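Local coordinates for protein fatty Acyl-Adenylate Ligase (Escherichia coli, PDB 3PBK) that belongs to the ANL clan of AMP-binding enzymes and holds 5'-O-[(S)-(dodecanoyloxy)(hydroxy)phosphoryl]adenosine in this model, at residues G192-H197 / L420-F425. Sequence-based numbering, arbitrary orientation.
Sequences GVIITH and LMSGYF
V193 and Y424 form a single antiparallel bridge, a non-hydrogen-bonded pair flanked by two backbone bonds: I194 N to G423 O (3.1 Å, 161° at the hydrogen) and F425 N to G192 O (2.6 Å). G192 O also takes a CA-H...O contact from Y424 CA. I194 points into the 420-425 loop. Its CB sits 3.5 Å from G423 O; CG1, placed opposite the carbonyl carbon (chi1 -67°), passes that oxygen and meets F425 CB at 3.8 Å. The extended chain then carries CD1 to F425 CA (3.6 Å), while CG2 turns to S422 CB. V193 works on another side, dividing its methyls: CG1 packs crosswise on M421 CB (3.8 Å), CG2 on CE1 of the Y424 ring. The selenomethionine methyl CE of M421 lies over the rim of one face of that ring, and E340 binds Y424 OH. T196 CG2 abuts S422 OG (3.4 Å). T196 caps the helix beginning at H197, and E199 answers to T196 N, as in a capping box, while its other carboxylate oxygen binds S422 OG. The 192-197 segment, paired with strand 177-181, follows the Ser/Thr/Gly-rich loop characteristic of ANL enzymes, and the V193 side chain lies about 7 Å from bound 5'-O-[(S)-(dodecanoyloxy)(hydroxy)phosphoryl]adenosine. Backbone pairing, apolar packing and one shared carboxylate thus tie the loop before helix 428-437 to strand 193-196, close to the ligand.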
ATOM      1  N   GLY A 192      14.212   1.574  -5.713  1.00 26.00           N
ATOM      2  CA  GLY A 192      13.286   1.110  -6.728  1.00 24.52           C
ATOM      3  C   GLY A 192      13.156  -0.401  -6.779  1.00 22.39           C
ATOM      4  O   GLY A 192      14.127  -1.094  -7.075  1.00 22.46           O
ATOM      5  N   VAL A 193      11.963  -0.917  -6.490  1.00 21.58           N
ATOM      6  CA  VAL A 193      11.724  -2.352  -6.560  1.00 20.21           C
ATOM      7  C   VAL A 193      11.636  -2.737  -8.032  1.00 18.93           C
ATOM      8  O   VAL A 193      10.838  -2.170  -8.764  1.00 19.10           O
ATOM      9  CB  VAL A 193      10.432  -2.763  -5.794  1.00 19.58           C
ATOM     10  CG1 VAL A 193      10.177  -4.240  -5.929  1.00 18.64           C
ATOM     11  CG2 VAL A 193      10.542  -2.411  -4.325  1.00 19.71           C
ATOM     12  N   ILE A 194      12.486  -3.660  -8.482  1.00 18.93           N
ATOM     13  CA  ILE A 194      12.405  -4.155  -9.861  1.00 18.15           C
ATOM     14  C   ILE A 194      11.404  -5.284  -9.930  1.00 17.55           C
ATOM     15  O   ILE A 194      11.497  -6.259  -9.187  1.00 17.60           O
ATOM     16  CB  ILE A 194      13.749  -4.690 -10.398  1.00 17.47           C
ATOM     17  CG1 ILE A 194      14.757  -3.552 -10.538  1.00 18.56           C
ATOM     18  CG2 ILE A 194      13.544  -5.388 -11.734  1.00 15.45           C
ATOM     19  CD1 ILE A 194      16.171  -4.022 -10.694  1.00 18.89           C
ATOM     20  N   ILE A 195      10.440  -5.158 -10.823  1.00 17.37           N
ATOM     21  CA  ILE A 195       9.452  -6.205 -10.980  1.00 17.75           C
ATOM     22  C   ILE A 195       9.501  -6.711 -12.420  1.00 17.21           C
ATOM     23  O   ILE A 195       9.219  -5.956 -13.346  1.00 18.25           O
ATOM     24  CB  ILE A 195       8.030  -5.696 -10.582  1.00 17.47           C
ATOM     25  CG1 ILE A 195       7.980  -5.360  -9.091  1.00 16.81           C
ATOM     26  CG2 ILE A 195       6.968  -6.726 -10.892  1.00 17.52           C
ATOM     27  CD1 ILE A 195       8.389  -6.509  -8.179  1.00 16.16           C
ATOM     28  N   THR A 196       9.891  -7.969 -12.615  1.00 17.03           N
ATOM     29  CA  THR A 196       9.891  -8.557 -13.958  1.00 17.66           C
ATOM     30  C   THR A 196       8.496  -9.032 -14.327  1.00 17.61           C
ATOM     31  O   THR A 196       7.621  -9.135 -13.473  1.00 18.19           O
ATOM     32  CB  THR A 196      10.898  -9.733 -14.106  1.00 18.15           C
ATOM     33  OG1 THR A 196      10.407 -10.916 -13.450  1.00 18.03           O
ATOM     34  CG2 THR A 196      12.258  -9.351 -13.542  1.00 17.90           C
ATOM     35  N   HIS A 197       8.270  -9.317 -15.598  1.00 17.79           N
ATOM     36  CA  HIS A 197       6.983  -9.879 -15.976  1.00 18.45           C
ATOM     37  C   HIS A 197       6.695 -11.156 -15.200  1.00 18.19           C
ATOM     38  O   HIS A 197       5.582 -11.358 -14.728  1.00 18.42           O
ATOM     39  CB  HIS A 197       6.924 -10.155 -17.469  1.00 19.46           C
ATOM     40  CG  HIS A 197       6.684  -8.934 -18.291  1.00 19.03           C
ATOM     41  ND1 HIS A 197       5.428  -8.411 -18.490  1.00 19.21           N
ATOM     42  CD2 HIS A 197       7.541  -8.131 -18.967  1.00 19.13           C
ATOM     43  CE1 HIS A 197       5.518  -7.338 -19.253  1.00 20.36           C
ATOM     44  NE2 HIS A 197       6.790  -7.146 -19.558  1.00 19.47           N
ATOM     45  N   LEU A 420       8.869 -12.865  -5.545  1.00 16.40           N
ATOM     46  CA  LEU A 420       9.972 -12.071  -5.016  1.00 16.17           C
ATOM     47  C   LEU A 420      10.598 -11.200  -6.096  1.00 17.58           C
ATOM     48  O   LEU A 420      10.773 -11.644  -7.236  1.00 17.82           O
ATOM     49  CB  LEU A 420      11.041 -12.986  -4.437  1.00 15.94           C
ATOM     50  CG  LEU A 420      11.742 -12.528  -3.163  1.00 15.96           C
ATOM     51  CD1 LEU A 420      13.154 -13.070  -3.132  1.00 15.98           C
ATOM     52  CD2 LEU A 420      11.759 -11.029  -3.084  1.00 16.83           C
HETATM   53  N   MSE A 421      10.951  -9.969  -5.731  1.00 17.51           N
HETATM   54  CA  MSE A 421      11.568  -9.035  -6.656  1.00 17.19           C
HETATM   55  C   MSE A 421      12.936  -9.532  -7.075  1.00 18.17           C
HETATM   56  O   MSE A 421      13.381 -10.599  -6.649  1.00 18.42           O
HETATM   57  CB  MSE A 421      11.730  -7.683  -5.997  1.00 17.75           C
HETATM   58  CG  MSE A 421      12.732  -7.696  -4.871  1.00 19.34           C
HETATM   59 SE   MSE A 421      13.136  -5.905  -4.192  1.00 28.99          SE
HETATM   60  CE  MSE A 421      14.409  -6.409  -2.795  1.00 21.87           C
ATOM     61  N   SER A 422      13.607  -8.751  -7.912  1.00 18.21           N
ATOM     62  CA  SER A 422      14.937  -9.112  -8.372  1.00 17.68           C
ATOM     63  C   SER A 422      15.959  -8.384  -7.528  1.00 18.13           C
ATOM     64  O   SER A 422      17.114  -8.807  -7.411  1.00 17.92           O
ATOM     65  CB  SER A 422      15.097  -8.758  -9.842  1.00 17.96           C
ATOM     66  OG  SER A 422      14.091  -9.390 -10.625  1.00 17.48           O
ATOM     67  N   GLY A 423      15.500  -7.293  -6.924  1.00 19.04           N
ATOM     68  CA  GLY A 423      16.318  -6.434  -6.090  1.00 19.65           C
ATOM     69  C   GLY A 423      15.952  -4.987  -6.350  1.00 19.80           C
ATOM     70  O   GLY A 423      15.059  -4.697  -7.140  1.00 19.02           O
ATOM     71  N   TYR A 424      16.641  -4.073  -5.681  1.00 21.62           N
ATOM     72  CA  TYR A 424      16.419  -2.649  -5.893  1.00 22.09           C
ATOM     73  C   TYR A 424      17.207  -2.193  -7.095  1.00 20.89           C
ATOM     74  O   TYR A 424      18.373  -2.541  -7.245  1.00 21.03           O
ATOM     75  CB  TYR A 424      16.808  -1.823  -4.657  1.00 23.25           C
ATOM     76  CG  TYR A 424      15.946  -2.101  -3.449  1.00 23.74           C
ATOM     77  CD1 TYR A 424      14.594  -1.791  -3.452  1.00 23.70           C
ATOM     78  CD2 TYR A 424      16.484  -2.684  -2.310  1.00 24.51           C
ATOM     79  CE1 TYR A 424      13.802  -2.058  -2.349  1.00 25.59           C
ATOM     80  CE2 TYR A 424      15.700  -2.952  -1.203  1.00 24.97           C
ATOM     81  CZ  TYR A 424      14.364  -2.639  -1.229  1.00 25.10           C
ATOM     82  OH  TYR A 424      13.593  -2.910  -0.135  1.00 24.17           O
ATOM     83  N   PHE A 425      16.559  -1.407  -7.944  1.00 21.29           N
ATOM     84  CA  PHE A 425      17.147  -0.943  -9.193  1.00 22.01           C
ATOM     85  C   PHE A 425      18.476  -0.220  -9.003  1.00 21.94           C
ATOM     86  O   PHE A 425      18.536   0.824  -8.362  1.00 22.59           O
ATOM     87  CB  PHE A 425      16.166  -0.036  -9.921  1.00 22.31           C
ATOM     88  CG  PHE A 425      16.642   0.395 -11.260  1.00 23.23           C
ATOM     89  CD1 PHE A 425      16.493  -0.437 -12.359  1.00 22.59           C
ATOM     90  CD2 PHE A 425      17.243   1.626 -11.427  1.00 25.12           C
ATOM     91  CE1 PHE A 425      16.933  -0.056 -13.601  1.00 22.93           C
ATOM     92  CE2 PHE A 425      17.690   2.019 -12.671  1.00 27.14           C
ATOM     93  CZ  PHE A 425      17.532   1.175 -13.763  1.00 26.42           C
TER